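Local coordinates for sporulation-control protein spo0M (Bacillus subtilis, PDB 5CL2) that controls expression of spo0A and is required for Bacillus subtilis to pass the morphological stage 0 of sporulation, at residues Ile7-Val12 and Ile118-His123; Val12-Glu17 and Gly29-Lys34; Ile45-Ser50 and Phe87-Thr92; Val104-Val109 and Asp124-Glu129. All coordinates share one frame; numbering follows the deposited sequence.

Contact 1. Residues Ile7-Val12 and Ile118-His123; sequences IGAAKV and IDKSDH. With NA (sodium ion), chain C.
Between the two sheets of the arrestin-like beta sandwich, V12 of strand 11-16 meets K120, S121 and D122 of strand 120-128, strands of the two different sheets. No hydrogen bond joins the two segments; side chains rest on the backbone of the facing strand. V12 CG1 lies 3.6 Å from S121 O and 3.8 Å from K120 CB, a methyl of a beta-branched side chain, apolar and close to its own backbone. K120 passes its CG, CD and CE over the carbonyl oxygen of A10, CE at 3.1 Å from A10 O. Bends at chi2 and chi4 fold the chain back, and NZ reaches I118 O at 3.1 Å, coming from above that carbonyl plane. Where the two sheets come together here, a sodium ion is bound: with CG anti to the backbone N (chi1 -167°), D122 brings OD2 to it at 2.4 Å, and T14 and D124 complete the protein ligands. D122 OD1 accepts a sodium-bound water and, in a bent bond from above the carboxylate plane, H123 N at 2.7 Å.

Contact 2. Residues Val12-Glu17 and Gly29-Lys34; sequences VDTILE and GTVHVK. With NA (sodium ion), chain C.
The imidazole of H32 has the methyl T30 CG2 over one face, offset toward the rim, while D13 O from the opposing strand lies at its edge, in plane. I15 CD1 comes to the ring obliquely, 3.6 Å from H32 CD2. A flat, partly polar ring suits this partly exposed face, where it packs against aliphatic groups. Cutting H32 back to an alanine is likely to take away the ring surface on which I15 CD1 and T30 CG2 rest, and bare that flank of the strand pair. Beneath, strands 12-16 and 29-34 run antiparallel, with D13-H32 and I15-T30 as hydrogen-bonded pairs; D13 N to H32 O measures 2.8 Å and I15 N to T30 O 2.9 Å. Glycine fits at G29, since a side chain would run into I15 O. The other face turns into the sandwich: V12 CG2 touches V31 CG1 at 3.7 Å, and T14 OG1, set beside its backbone N (chi1 -65°), is hydrogen-bonded to T110. With I15 N of the same peptide bonded to T30 O, the T14 carbonyl is held in place and presents its O to the sodium ion at 2.6 Å, a hard, neutral ligand supplied by backbone alone.

Contact 3. Residues Ile45-Ser50 and Phe87-Thr92; sequences IDLQLS and FPFTFT
L47 CD1 sits over one face of the F89 ring, 3.5 Å from the ring centroid and 20° off its normal, a CH-pi contact. The methyl is offset toward the rim, so that F89 CE1 is the nearest ring atom at 3.3 Å, and the two side chains cross at about a right angle. On one flank I45 CD1 meets the F87 ring obliquely, 3.8 Å from F87 CD2; on the other L49 CD1 lies at the edge of the F91 ring, 4.4 Å from CZ. Strands 45-50 and 87-92 belong to the two facing sheets of an arrestin-like beta sandwich, their axes 10.3 Å apart and inclined at 33°. Every second residue points inward, and the pairing of branched aliphatics with phenylalanines suits such a spacing: the rings span the gap and the leucines and isoleucine fill it. F89 places its CG between the backbone N and the carbonyl carbon (chi1 66°), which stands the ring up toward L47, while F87 O lies in plane at its edge and F91 meets F89 CE1 with its own edge. A serine in place of F89 would probably open a gap beneath L47 and leave its methyl without a face to rest on. Farther out, F71 packs on both L47 and F91, and F77 meets the F87 ring; V33 of strand 26-34 touches both I45 and F87.

Contact 4. Residues Val104-Val109 and Asp124-Glu129; sequences VEVAVV and DRIFVE. With NA (sodium ion), chain C.
V106 and I126 meet through their CG1 atoms at 3.6 Å, the two side chains crossing at a slant. I126 CG1 occupies the position between its own backbone N and carbonyl carbon (chi1 61°), which carries the chain toward V106. V128 adds its CG2 to V106 CG2 at 3.9 Å, nearly at right angles, and V108 CG2 faces I126 CG2 at 4.0 Å. Beta-branched residues suit this buried face, presenting methyls close to an extended main chain; L49 of strand 40-57 packs on V106, V108 and I126, and L16 of strand 11-16 also reaches I126. The backbones form the beta hairpin of strands 106-114 and 120-128, antiparallel within the five-stranded sheet of the sandwich. V108 and D124 make a hydrogen-bonded pair: V108 N gives to D124 O, and D124 N gives to V108 O at 2.8 Å, in the carbonyl plane. I126 N also gives to V106 O, at 2.9 Å. A107 and R125 share the face away from the valines, where the long arginine suits the exposed side. At the polar end, D124 is turned with CG beside its backbone N, and both carboxylate oxygens bind the sodium ion, OD1 at 2.5 Å and OD2 at 2.3 Å. This bidentate grip fixes the rotation of the carboxylate, and the cation would be expected to offset the negative charge of D124 and its fellow ligand D122.

The four contacts lie in the arrestin-like sandwich. Contact 2 pairs neighbours of the three-stranded sheet and contact 4 neighbours of the five-stranded one, while contacts 1 and 3 bridge the two sheets, with centres about 17 Å apart. Contacts 1 and 2 share V12 on strand 11-16, and contacts 1 and 4 share strand 120-128. Along the chain contacts 2, 3 and 4 follow in series; contact 1 spans contacts 2 and 3, and its segments alternate with those of contact 4. Strands far apart in sequence thereby supply, through T14, D122 and D124, one sodium site between the two sheets. Packing of L16 on F89 and of L49 on V108 ties contacts 2, 3 and 4 together.

Contact 1. Residues Ile7-Val12 and Ile118-His123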
loop_
_atom_site.group_PDB
_atom_site.type_symbol
_atom_site.label_atom_id
_atom_site.label_comp_id
_atom_site.label_asym_id
_atom_site.label_seq_id
_atom_site.Cartn_x
_atom_site.Cartn_y
_atom_site.Cartn_z
ATOM N N ILE A 7 -12.288 -27.126 -32.364
ATOM C CA ILE A 7 -11.108 -26.271 -32.356
ATOM C C ILE A 7 -9.841 -27.141 -32.179
ATOM O O ILE A 7 -9.773 -28.004 -31.296
ATOM C CB ILE A 7 -11.238 -25.161 -31.233
ATOM C CG1 ILE A 7 -10.181 -24.051 -31.359
ATOM C CG2 ILE A 7 -11.259 -25.767 -29.826
ATOM C CD1 ILE A 7 -10.310 -23.163 -32.593
ATOM N N GLY A 8 -8.877 -26.969 -33.084
ATOM C CA GLY A 8 -7.569 -27.599 -32.984
ATOM C C GLY A 8 -6.488 -26.596 -32.569
ATOM O O GLY A 8 -5.311 -26.790 -32.886
ATOM N N ALA A 9 -6.900 -25.511 -31.904
ATOM C CA ALA A 9 -6.029 -24.379 -31.497
ATOM C C ALA A 9 -5.168 -24.577 -30.232
ATOM O O ALA A 9 -5.392 -25.509 -29.447
ATOM C CB ALA A 9 -6.870 -23.127 -31.336
ATOM N N ALA A 10 -4.206 -23.675 -30.027
ATOM C CA ALA A 10 -3.304 -23.775 -28.870
ATOM C C ALA A 10 -4.090 -23.660 -27.566
ATOM O O ALA A 10 -5.046 -22.895 -27.464
ATOM C CB ALA A 10 -2.218 -22.711 -28.930
ATOM N N LYS A 11 -3.703 -24.473 -26.589
ATOM C CA LYS A 11 -4.479 -24.633 -25.366
ATOM C C LYS A 11 -3.646 -24.397 -24.088
ATOM O O LYS A 11 -2.476 -24.778 -24.009
ATOM C CB LYS A 11 -5.091 -26.048 -25.363
ATOM C CG LYS A 11 -5.023 -26.766 -24.019
ATOM C CD LYS A 11 -5.172 -28.292 -24.136
ATOM C CE LYS A 11 -5.059 -28.900 -22.731
ATOM N NZ LYS A 11 -3.730 -28.590 -22.067
ATOM N N VAL A 12 -4.238 -23.760 -23.089
ATOM C CA VAL A 12 -3.539 -23.573 -21.835
ATOM C C VAL A 12 -4.402 -24.067 -20.678
ATOM O O VAL A 12 -5.601 -23.885 -20.679
ATOM C CB VAL A 12 -3.111 -22.089 -21.632
ATOM C CG1 VAL A 12 -4.312 -21.163 -21.580
ATOM C CG2 VAL A 12 -2.239 -21.973 -20.413
ATOM N N ILE A 118 -4.164 -14.940 -31.096
ATOM C CA ILE A 118 -5.363 -14.697 -30.325
ATOM C C ILE A 118 -5.008 -15.261 -28.964
ATOM O O ILE A 118 -4.747 -16.459 -28.827
ATOM C CB ILE A 118 -6.613 -15.375 -30.940
ATOM C CG1 ILE A 118 -7.842 -15.211 -30.055
ATOM C CG2 ILE A 118 -6.381 -16.869 -31.179
ATOM C CD1 ILE A 118 -8.457 -13.836 -30.075
ATOM N N ASP A 119 -4.952 -14.394 -27.959
ATOM C CA ASP A 119 -4.331 -14.784 -26.708
ATOM C C ASP A 119 -5.213 -15.822 -26.022
ATOM O O ASP A 119 -6.385 -15.955 -26.357
ATOM C CB ASP A 119 -4.079 -13.557 -25.828
ATOM C CG ASP A 119 -3.063 -12.585 -26.445
ATOM O OD1 ASP A 119 -2.231 -12.993 -27.311
ATOM O OD2 ASP A 119 -3.105 -11.400 -26.047
ATOM N N LYS A 120 -4.618 -16.640 -25.162
ATOM C CA LYS A 120 -5.363 -17.692 -24.466
ATOM C C LYS A 120 -5.388 -17.455 -22.986
ATOM O O LYS A 120 -4.471 -16.845 -22.428
ATOM C CB LYS A 120 -4.767 -19.069 -24.745
ATOM C CG LYS A 120 -4.916 -19.527 -26.194
ATOM C CD LYS A 120 -6.389 -19.784 -26.500
ATOM C CE LYS A 120 -6.598 -20.246 -27.936
ATOM N NZ LYS A 120 -6.272 -19.159 -28.894
ATOM N N SER A 121 -6.406 -17.962 -22.313
ATOM C CA SER A 121 -6.492 -17.682 -20.900
ATOM C C SER A 121 -6.965 -18.877 -20.111
ATOM O O SER A 121 -7.519 -19.806 -20.665
ATOM C CB SER A 121 -7.419 -16.472 -20.678
ATOM O OG SER A 121 -8.693 -16.712 -21.252
ATOM N N ASP A 122 -6.729 -18.844 -18.807
ATOM C CA ASP A 122 -7.360 -19.800 -17.904
ATOM C C ASP A 122 -7.784 -19.094 -16.607
ATOM O O ASP A 122 -7.224 -18.076 -16.262
ATOM C CB ASP A 122 -6.433 -20.959 -17.591
ATOM C CG ASP A 122 -7.157 -22.107 -16.929
ATOM O OD1 ASP A 122 -8.408 -22.111 -16.967
ATOM O OD2 ASP A 122 -6.486 -23.020 -16.400
ATOM N N HIS A 123 -8.751 -19.671 -15.897
ATOM C CA HIS A 123 -9.293 -19.117 -14.657
ATOM C C HIS A 123 -9.426 -20.214 -13.595
ATOM O O HIS A 123 -10.139 -21.206 -13.802
ATOM C CB HIS A 123 -10.659 -18.470 -14.957
ATOM C CG HIS A 123 -11.403 -17.986 -13.744
ATOM N ND1 HIS A 123 -11.428 -16.664 -13.361
ATOM C CD2 HIS A 123 -12.183 -18.654 -12.855
ATOM C CE1 HIS A 123 -12.184 -16.533 -12.281
ATOM N NE2 HIS A 123 -12.646 -17.722 -11.952
HETATM NA NA NA C . -7.295 -24.197 -14.531
HETATM O O HOH W 1 -9.202 -23.772 -14.911
#

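Contact 2. Residues Val12-Glu17 and Gly29-Lys34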
loop_
_atom_site.group_PDB
_atom_site.type_symbol
_atom_site.label_atom_id
_atom_site.label_comp_id
_atom_site.label_asym_id
_atom_site.label_seq_id
_atom_site.Cartn_x
_atom_site.Cartn_y
_atom_site.Cartn_z
ATOM N N VAL A 12 -4.238 -23.760 -23.089
ATOM C CA VAL A 12 -3.539 -23.573 -21.835
ATOM C C VAL A 12 -4.402 -24.067 -20.678
ATOM O O VAL A 12 -5.601 -23.885 -20.679
ATOM C CB VAL A 12 -3.111 -22.089 -21.632
ATOM C CG1 VAL A 12 -4.312 -21.163 -21.580
ATOM C CG2 VAL A 12 -2.239 -21.973 -20.413
ATOM N N ASP A 13 -3.787 -24.758 -19.730
ATOM C CA ASP A 13 -4.485 -25.299 -18.581
ATOM C C ASP A 13 -3.610 -25.135 -17.333
ATOM O O ASP A 13 -2.556 -25.739 -17.260
ATOM C CB ASP A 13 -4.811 -26.781 -18.840
ATOM C CG ASP A 13 -5.713 -27.394 -17.782
ATOM O OD1 ASP A 13 -6.402 -26.643 -17.055
ATOM O OD2 ASP A 13 -5.745 -28.641 -17.693
ATOM N N THR A 14 -4.057 -24.369 -16.338
ATOM C CA THR A 14 -3.264 -24.174 -15.122
ATOM C C THR A 14 -3.816 -25.069 -14.026
ATOM O O THR A 14 -5.025 -25.157 -13.844
ATOM C CB THR A 14 -3.267 -22.705 -14.646
ATOM O OG1 THR A 14 -2.613 -21.875 -15.606
ATOM C CG2 THR A 14 -2.543 -22.564 -13.315
ATOM N N ILE A 15 -2.938 -25.739 -13.293
ATOM C CA ILE A 15 -3.377 -26.638 -12.235
ATOM C C ILE A 15 -2.590 -26.323 -10.970
ATOM O O ILE A 15 -1.361 -26.435 -10.945
ATOM C CB ILE A 15 -3.191 -28.145 -12.652
ATOM C CG1 ILE A 15 -3.867 -28.422 -13.997
ATOM C CG2 ILE A 15 -3.709 -29.102 -11.576
ATOM C CD1 ILE A 15 -3.481 -29.766 -14.623
ATOM N N LEU A 16 -3.296 -25.850 -9.948
ATOM C CA LEU A 16 -2.719 -25.593 -8.638
ATOM C C LEU A 16 -2.665 -26.875 -7.833
ATOM O O LEU A 16 -3.462 -27.768 -8.073
ATOM C CB LEU A 16 -3.537 -24.539 -7.897
ATOM C CG LEU A 16 -3.946 -23.359 -8.777
ATOM C CD1 LEU A 16 -5.025 -22.553 -8.074
ATOM C CD2 LEU A 16 -2.745 -22.490 -9.165
ATOM N N GLU A 17 -1.767 -26.975 -6.859
ATOM C CA GLU A 17 -1.728 -28.202 -6.075
ATOM C C GLU A 17 -2.863 -28.232 -5.058
ATOM O O GLU A 17 -3.394 -29.308 -4.772
ATOM C CB GLU A 17 -0.390 -28.356 -5.344
ATOM C CG GLU A 17 0.817 -28.574 -6.220
ATOM C CD GLU A 17 2.105 -28.608 -5.401
ATOM O OE1 GLU A 17 2.015 -28.553 -4.146
ATOM O OE2 GLU A 17 3.200 -28.743 -6.004
ATOM N N GLY A 29 2.042 -24.564 -8.431
ATOM C CA GLY A 29 1.275 -25.214 -9.477
ATOM C C GLY A 29 2.057 -25.357 -10.750
ATOM O O GLY A 29 3.275 -25.170 -10.782
ATOM N N THR A 30 1.342 -25.697 -11.808
ATOM C CA THR A 30 1.956 -25.869 -13.101
ATOM C C THR A 30 1.058 -25.278 -14.158
ATOM O O THR A 30 -0.143 -25.486 -14.127
ATOM C CB THR A 30 2.218 -27.363 -13.390
ATOM O OG1 THR A 30 3.144 -27.873 -12.424
ATOM C CG2 THR A 30 2.774 -27.568 -14.792
ATOM N N VAL A 31 1.637 -24.519 -15.076
ATOM C CA VAL A 31 0.931 -24.128 -16.293
ATOM C C VAL A 31 1.222 -25.163 -17.414
ATOM O O VAL A 31 2.366 -25.334 -17.816
ATOM C CB VAL A 31 1.366 -22.731 -16.770
ATOM C CG1 VAL A 31 0.578 -22.315 -18.006
ATOM C CG2 VAL A 31 1.206 -21.688 -15.640
ATOM N N HIS A 32 0.198 -25.854 -17.905
ATOM C CA HIS A 32 0.347 -26.765 -19.050
ATOM C C HIS A 32 -0.071 -26.099 -20.350
ATOM O O HIS A 32 -1.142 -25.500 -20.435
ATOM C CB HIS A 32 -0.466 -28.031 -18.838
ATOM C CG HIS A 32 -0.077 -28.778 -17.601
ATOM N ND1 HIS A 32 0.936 -29.706 -17.582
ATOM C CD2 HIS A 32 -0.555 -28.705 -16.338
ATOM C CE1 HIS A 32 1.058 -30.192 -16.357
ATOM N NE2 HIS A 32 0.161 -29.596 -15.583
ATOM N N VAL A 33 0.791 -26.182 -21.356
ATOM C CA VAL A 33 0.494 -25.581 -22.646
ATOM C C VAL A 33 0.563 -26.678 -23.732
ATOM O O VAL A 33 1.441 -27.545 -23.697
ATOM C CB VAL A 33 1.468 -24.434 -22.952
ATOM C CG1 VAL A 33 0.979 -23.631 -24.123
ATOM C CG2 VAL A 33 1.585 -23.516 -21.751
ATOM N N LYS A 34 -0.392 -26.678 -24.658
ATOM C CA LYS A 34 -0.397 -27.645 -25.754
ATOM C C LYS A 34 -0.524 -26.906 -27.083
ATOM O O LYS A 34 -1.415 -26.080 -27.252
ATOM C CB LYS A 34 -1.523 -28.676 -25.590
ATOM C CG LYS A 34 -1.552 -29.785 -26.698
ATOM C CD LYS A 34 -2.565 -30.907 -26.353
ATOM C CE LYS A 34 -2.369 -32.178 -27.211
ATOM N NZ LYS A 34 -0.957 -32.632 -27.351
HETATM NA NA NA C . -7.295 -24.197 -14.531
HETATM O O HOH W 1 -9.202 -23.772 -14.911
#

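Contact 3. Residues Ile45-Ser50 and Phe87-Thr92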
loop_
_atom_site.group_PDB
_atom_site.type_symbol
_atom_site.label_atom_id
_atom_site.label_comp_id
_atom_site.label_asym_id
_atom_site.label_seq_id
_atom_site.Cartn_x
_atom_site.Cartn_y
_atom_site.Cartn_z
ATOM N N ILE A 45 3.989 -16.098 -20.535
ATOM C CA ILE A 45 2.881 -16.570 -19.723
ATOM C C ILE A 45 2.936 -15.874 -18.350
ATOM O O ILE A 45 3.920 -16.035 -17.595
ATOM C CB ILE A 45 2.914 -18.098 -19.523
ATOM C CG1 ILE A 45 2.950 -18.832 -20.873
ATOM C CG2 ILE A 45 1.727 -18.567 -18.660
ATOM C CD1 ILE A 45 3.104 -20.323 -20.710
ATOM N N ASP A 46 1.876 -15.113 -18.056
ATOM C CA ASP A 46 1.692 -14.395 -16.787
ATOM C C ASP A 46 0.586 -15.057 -15.986
ATOM O O ASP A 46 -0.349 -15.645 -16.557
ATOM C CB ASP A 46 1.322 -12.909 -17.003
ATOM C CG ASP A 46 2.527 -12.035 -17.389
ATOM O OD1 ASP A 46 3.683 -12.507 -17.309
ATOM O OD2 ASP A 46 2.309 -10.887 -17.843
ATOM N N LEU A 47 0.726 -14.980 -14.667
ATOM C CA LEU A 47 -0.314 -15.349 -13.715
ATOM C C LEU A 47 -0.763 -14.083 -12.994
ATOM O O LEU A 47 0.066 -13.218 -12.686
ATOM C CB LEU A 47 0.207 -16.335 -12.672
ATOM C CG LEU A 47 0.233 -17.815 -13.045
ATOM C CD1 LEU A 47 0.114 -18.669 -11.800
ATOM C CD2 LEU A 47 -0.788 -18.170 -14.120
ATOM N N GLN A 48 -2.058 -13.984 -12.711
ATOM C CA GLN A 48 -2.594 -12.854 -11.953
ATOM C C GLN A 48 -3.517 -13.339 -10.869
ATOM O O GLN A 48 -4.414 -14.142 -11.126
ATOM C CB GLN A 48 -3.376 -11.879 -12.826
ATOM C CG GLN A 48 -2.797 -11.625 -14.181
ATOM C CD GLN A 48 -2.816 -10.146 -14.514
ATOM O OE1 GLN A 48 -3.784 -9.437 -14.203
ATOM N NE2 GLN A 48 -1.731 -9.664 -15.134
ATOM N N LEU A 49 -3.332 -12.787 -9.673
ATOM C CA LEU A 49 -4.246 -13.017 -8.560
ATOM C C LEU A 49 -5.170 -11.802 -8.525
ATOM O O LEU A 49 -4.713 -10.669 -8.529
ATOM C CB LEU A 49 -3.480 -13.199 -7.247
ATOM C CG LEU A 49 -4.237 -13.727 -6.023
ATOM C CD1 LEU A 49 -4.509 -15.238 -6.119
ATOM C CD2 LEU A 49 -3.491 -13.388 -4.745
ATOM N N SER A 50 -6.474 -12.034 -8.563
ATOM C CA SER A 50 -7.388 -10.910 -8.621
ATOM C C SER A 50 -8.663 -11.120 -7.834
ATOM O O SER A 50 -9.024 -12.234 -7.446
ATOM C CB SER A 50 -7.765 -10.586 -10.053
ATOM O OG SER A 50 -8.478 -11.669 -10.594
ATOM N N PHE A 87 5.167 -25.560 -17.322
ATOM C CA PHE A 87 5.888 -24.556 -16.570
ATOM C C PHE A 87 5.440 -24.560 -15.121
ATOM O O PHE A 87 4.401 -24.025 -14.806
ATOM C CB PHE A 87 5.678 -23.182 -17.207
ATOM C CG PHE A 87 6.056 -23.125 -18.663
ATOM C CD1 PHE A 87 7.370 -22.862 -19.039
ATOM C CD2 PHE A 87 5.108 -23.365 -19.659
ATOM C CE1 PHE A 87 7.739 -22.825 -20.395
ATOM C CE2 PHE A 87 5.457 -23.324 -21.025
ATOM C CZ PHE A 87 6.781 -23.057 -21.393
ATOM N N PRO A 88 6.243 -25.151 -14.227
ATOM C CA PRO A 88 5.928 -25.103 -12.794
ATOM C C PRO A 88 6.227 -23.735 -12.184
ATOM O O PRO A 88 7.156 -23.051 -12.624
ATOM C CB PRO A 88 6.832 -26.188 -12.185
ATOM C CG PRO A 88 7.928 -26.407 -13.194
ATOM C CD PRO A 88 7.307 -26.128 -14.539
ATOM N N PHE A 89 5.437 -23.337 -11.188
ATOM C CA PHE A 89 5.594 -22.022 -10.573
ATOM C C PHE A 89 5.273 -22.022 -9.085
ATOM O O PHE A 89 4.561 -22.906 -8.570
ATOM C CB PHE A 89 4.694 -21.005 -11.271
ATOM C CG PHE A 89 3.216 -21.284 -11.080
ATOM C CD1 PHE A 89 2.536 -20.807 -9.950
ATOM C CD2 PHE A 89 2.515 -22.058 -12.007
ATOM C CE1 PHE A 89 1.188 -21.084 -9.764
ATOM C CE2 PHE A 89 1.168 -22.340 -11.831
ATOM C CZ PHE A 89 0.501 -21.854 -10.707
ATOM N N THR A 90 5.757 -20.976 -8.413
ATOM C CA THR A 90 5.418 -20.727 -7.029
ATOM C C THR A 90 5.344 -19.211 -6.751
ATOM O O THR A 90 6.134 -18.415 -7.289
ATOM C CB THR A 90 6.443 -21.419 -6.092
ATOM O OG1 THR A 90 5.969 -21.394 -4.742
ATOM C CG2 THR A 90 7.793 -20.740 -6.161
ATOM N N PHE A 91 4.389 -18.807 -5.914
ATOM C CA PHE A 91 4.335 -17.410 -5.474
ATOM C C PHE A 91 3.690 -17.338 -4.113
ATOM O O PHE A 91 2.968 -18.239 -3.706
ATOM C CB PHE A 91 3.574 -16.523 -6.472
ATOM C CG PHE A 91 2.082 -16.789 -6.528
ATOM C CD1 PHE A 91 1.565 -17.774 -7.380
ATOM C CD2 PHE A 91 1.196 -16.026 -5.777
ATOM C CE1 PHE A 91 0.201 -18.023 -7.454
ATOM C CE2 PHE A 91 -0.178 -16.258 -5.839
ATOM C CZ PHE A 91 -0.678 -17.258 -6.683
ATOM N N THR A 92 3.945 -16.256 -3.405
ATOM C CA THR A 92 3.382 -16.114 -2.090
ATOM C C THR A 92 2.123 -15.280 -2.158
ATOM O O THR A 92 2.108 -14.221 -2.785
ATOM C CB THR A 92 4.392 -15.482 -1.142
ATOM O OG1 THR A 92 5.609 -16.231 -1.216
ATOM C CG2 THR A 92 3.868 -15.487 0.289
#

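Contact 4. Residues Val104-Val109 and Asp124-Glu129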
loop_
_atom_site.group_PDB
_atom_site.type_symbol
_atom_site.label_atom_id
_atom_site.label_comp_id
_atom_site.label_asym_id
_atom_site.label_seq_id
_atom_site.Cartn_x
_atom_site.Cartn_y
_atom_site.Cartn_z
ATOM N N VAL A 104 -17.093 -12.278 -1.705
ATOM C CA VAL A 104 -15.734 -12.133 -2.206
ATOM C C VAL A 104 -15.219 -13.335 -3.011
ATOM O O VAL A 104 -15.223 -14.474 -2.535
ATOM C CB VAL A 104 -14.757 -11.879 -1.062
ATOM C CG1 VAL A 104 -13.336 -11.776 -1.592
ATOM C CG2 VAL A 104 -15.161 -10.612 -0.295
ATOM N N GLU A 105 -14.778 -13.080 -4.236
ATOM C CA GLU A 105 -14.077 -14.134 -4.974
ATOM C C GLU A 105 -12.623 -13.753 -5.268
ATOM O O GLU A 105 -12.313 -12.603 -5.598
ATOM C CB GLU A 105 -14.817 -14.483 -6.288
ATOM C CG GLU A 105 -14.647 -13.460 -7.424
ATOM C CD GLU A 105 -15.090 -13.985 -8.808
ATOM O OE1 GLU A 105 -14.621 -15.078 -9.217
ATOM O OE2 GLU A 105 -15.883 -13.299 -9.496
ATOM N N VAL A 106 -11.740 -14.733 -5.115
ATOM C CA VAL A 106 -10.333 -14.587 -5.470
ATOM C C VAL A 106 -10.003 -15.613 -6.548
ATOM O O VAL A 106 -10.250 -16.812 -6.388
ATOM C CB VAL A 106 -9.401 -14.809 -4.282
ATOM C CG1 VAL A 106 -7.956 -14.781 -4.750
ATOM C CG2 VAL A 106 -9.641 -13.760 -3.215
ATOM N N ALA A 107 -9.458 -15.136 -7.654
ATOM C CA ALA A 107 -9.156 -15.996 -8.767
ATOM C C ALA A 107 -7.691 -15.879 -9.188
ATOM O O ALA A 107 -7.119 -14.796 -9.147
ATOM C CB ALA A 107 -10.086 -15.674 -9.937
ATOM N N VAL A 108 -7.107 -17.008 -9.582
ATOM C CA VAL A 108 -5.827 -17.062 -10.296
ATOM C C VAL A 108 -6.096 -17.111 -11.803
ATOM O O VAL A 108 -6.770 -18.001 -12.303
ATOM C CB VAL A 108 -4.985 -18.275 -9.871
ATOM C CG1 VAL A 108 -3.767 -18.407 -10.749
ATOM C CG2 VAL A 108 -4.605 -18.160 -8.380
ATOM N N VAL A 109 -5.628 -16.098 -12.511
ATOM C CA VAL A 109 -5.870 -15.966 -13.933
ATOM C C VAL A 109 -4.578 -16.160 -14.698
ATOM O O VAL A 109 -3.579 -15.517 -14.408
ATOM C CB VAL A 109 -6.457 -14.588 -14.265
ATOM C CG1 VAL A 109 -6.570 -14.384 -15.760
ATOM C CG2 VAL A 109 -7.803 -14.394 -13.565
ATOM N N ASP A 124 -8.754 -20.036 -12.464
ATOM C CA ASP A 124 -8.856 -20.989 -11.365
ATOM C C ASP A 124 -9.227 -20.230 -10.086
ATOM O O ASP A 124 -8.439 -19.488 -9.524
ATOM C CB ASP A 124 -7.528 -21.724 -11.155
ATOM C CG ASP A 124 -7.163 -22.645 -12.328
ATOM O OD1 ASP A 124 -6.520 -22.135 -13.279
ATOM O OD2 ASP A 124 -7.530 -23.853 -12.308
ATOM N N ARG A 125 -10.423 -20.435 -9.597
ATOM C CA ARG A 125 -10.786 -19.872 -8.324
ATOM C C ARG A 125 -9.960 -20.465 -7.199
ATOM O O ARG A 125 -9.633 -21.647 -7.222
ATOM C CB ARG A 125 -12.256 -20.081 -8.099
ATOM C CG ARG A 125 -13.080 -19.549 -9.246
ATOM C CD ARG A 125 -14.228 -20.507 -9.348
ATOM N NE ARG A 125 -14.798 -20.596 -8.002
ATOM C CZ ARG A 125 -16.059 -20.917 -7.738
ATOM N NH1 ARG A 125 -16.857 -21.273 -8.730
ATOM N NH2 ARG A 125 -16.502 -20.964 -6.482
ATOM N N ILE A 126 -9.622 -19.642 -6.210
ATOM C CA ILE A 126 -9.098 -20.182 -4.966
ATOM C C ILE A 126 -9.894 -19.708 -3.759
ATOM O O ILE A 126 -10.483 -18.618 -3.748
ATOM C CB ILE A 126 -7.613 -19.836 -4.774
ATOM C CG1 ILE A 126 -7.392 -18.336 -4.704
ATOM C CG2 ILE A 126 -6.804 -20.371 -5.920
ATOM C CD1 ILE A 126 -6.037 -17.972 -4.112
ATOM N N PHE A 127 -9.996 -20.578 -2.768
ATOM C CA PHE A 127 -10.657 -20.184 -1.548
ATOM C C PHE A 127 -9.548 -19.683 -0.641
ATOM O O PHE A 127 -8.546 -20.378 -0.438
ATOM C CB PHE A 127 -11.444 -21.346 -0.935
ATOM C CG PHE A 127 -12.531 -21.881 -1.843
ATOM C CD1 PHE A 127 -13.751 -21.231 -1.953
ATOM C CD2 PHE A 127 -12.329 -23.038 -2.585
ATOM C CE1 PHE A 127 -14.739 -21.714 -2.789
ATOM C CE2 PHE A 127 -13.319 -23.531 -3.423
ATOM C CZ PHE A 127 -14.527 -22.871 -3.522
ATOM N N VAL A 128 -9.713 -18.464 -0.127
ATOM C CA VAL A 128 -8.732 -17.873 0.779
ATOM C C VAL A 128 -9.272 -17.864 2.193
ATOM O O VAL A 128 -10.215 -17.137 2.501
ATOM C CB VAL A 128 -8.375 -16.449 0.377
ATOM C CG1 VAL A 128 -7.418 -15.854 1.392
ATOM C CG2 VAL A 128 -7.789 -16.434 -1.035
ATOM N N GLU A 129 -8.675 -18.679 3.053
ATOM C CA GLU A 129 -9.164 -18.823 4.418
ATOM C C GLU A 129 -8.719 -17.716 5.348
ATOM O O GLU A 129 -7.690 -17.090 5.121
ATOM C CB GLU A 129 -8.725 -20.159 4.998
ATOM C CG GLU A 129 -9.336 -21.355 4.312
ATOM C CD GLU A 129 -8.876 -22.636 4.949
ATOM O OE1 GLU A 129 -7.647 -22.881 4.967
ATOM O OE2 GLU A 129 -9.742 -23.390 5.439
HETATM NA NA NA C . -7.295 -24.197 -14.531
HETATM O O HOH W 1 -9.202 -23.772 -14.911
#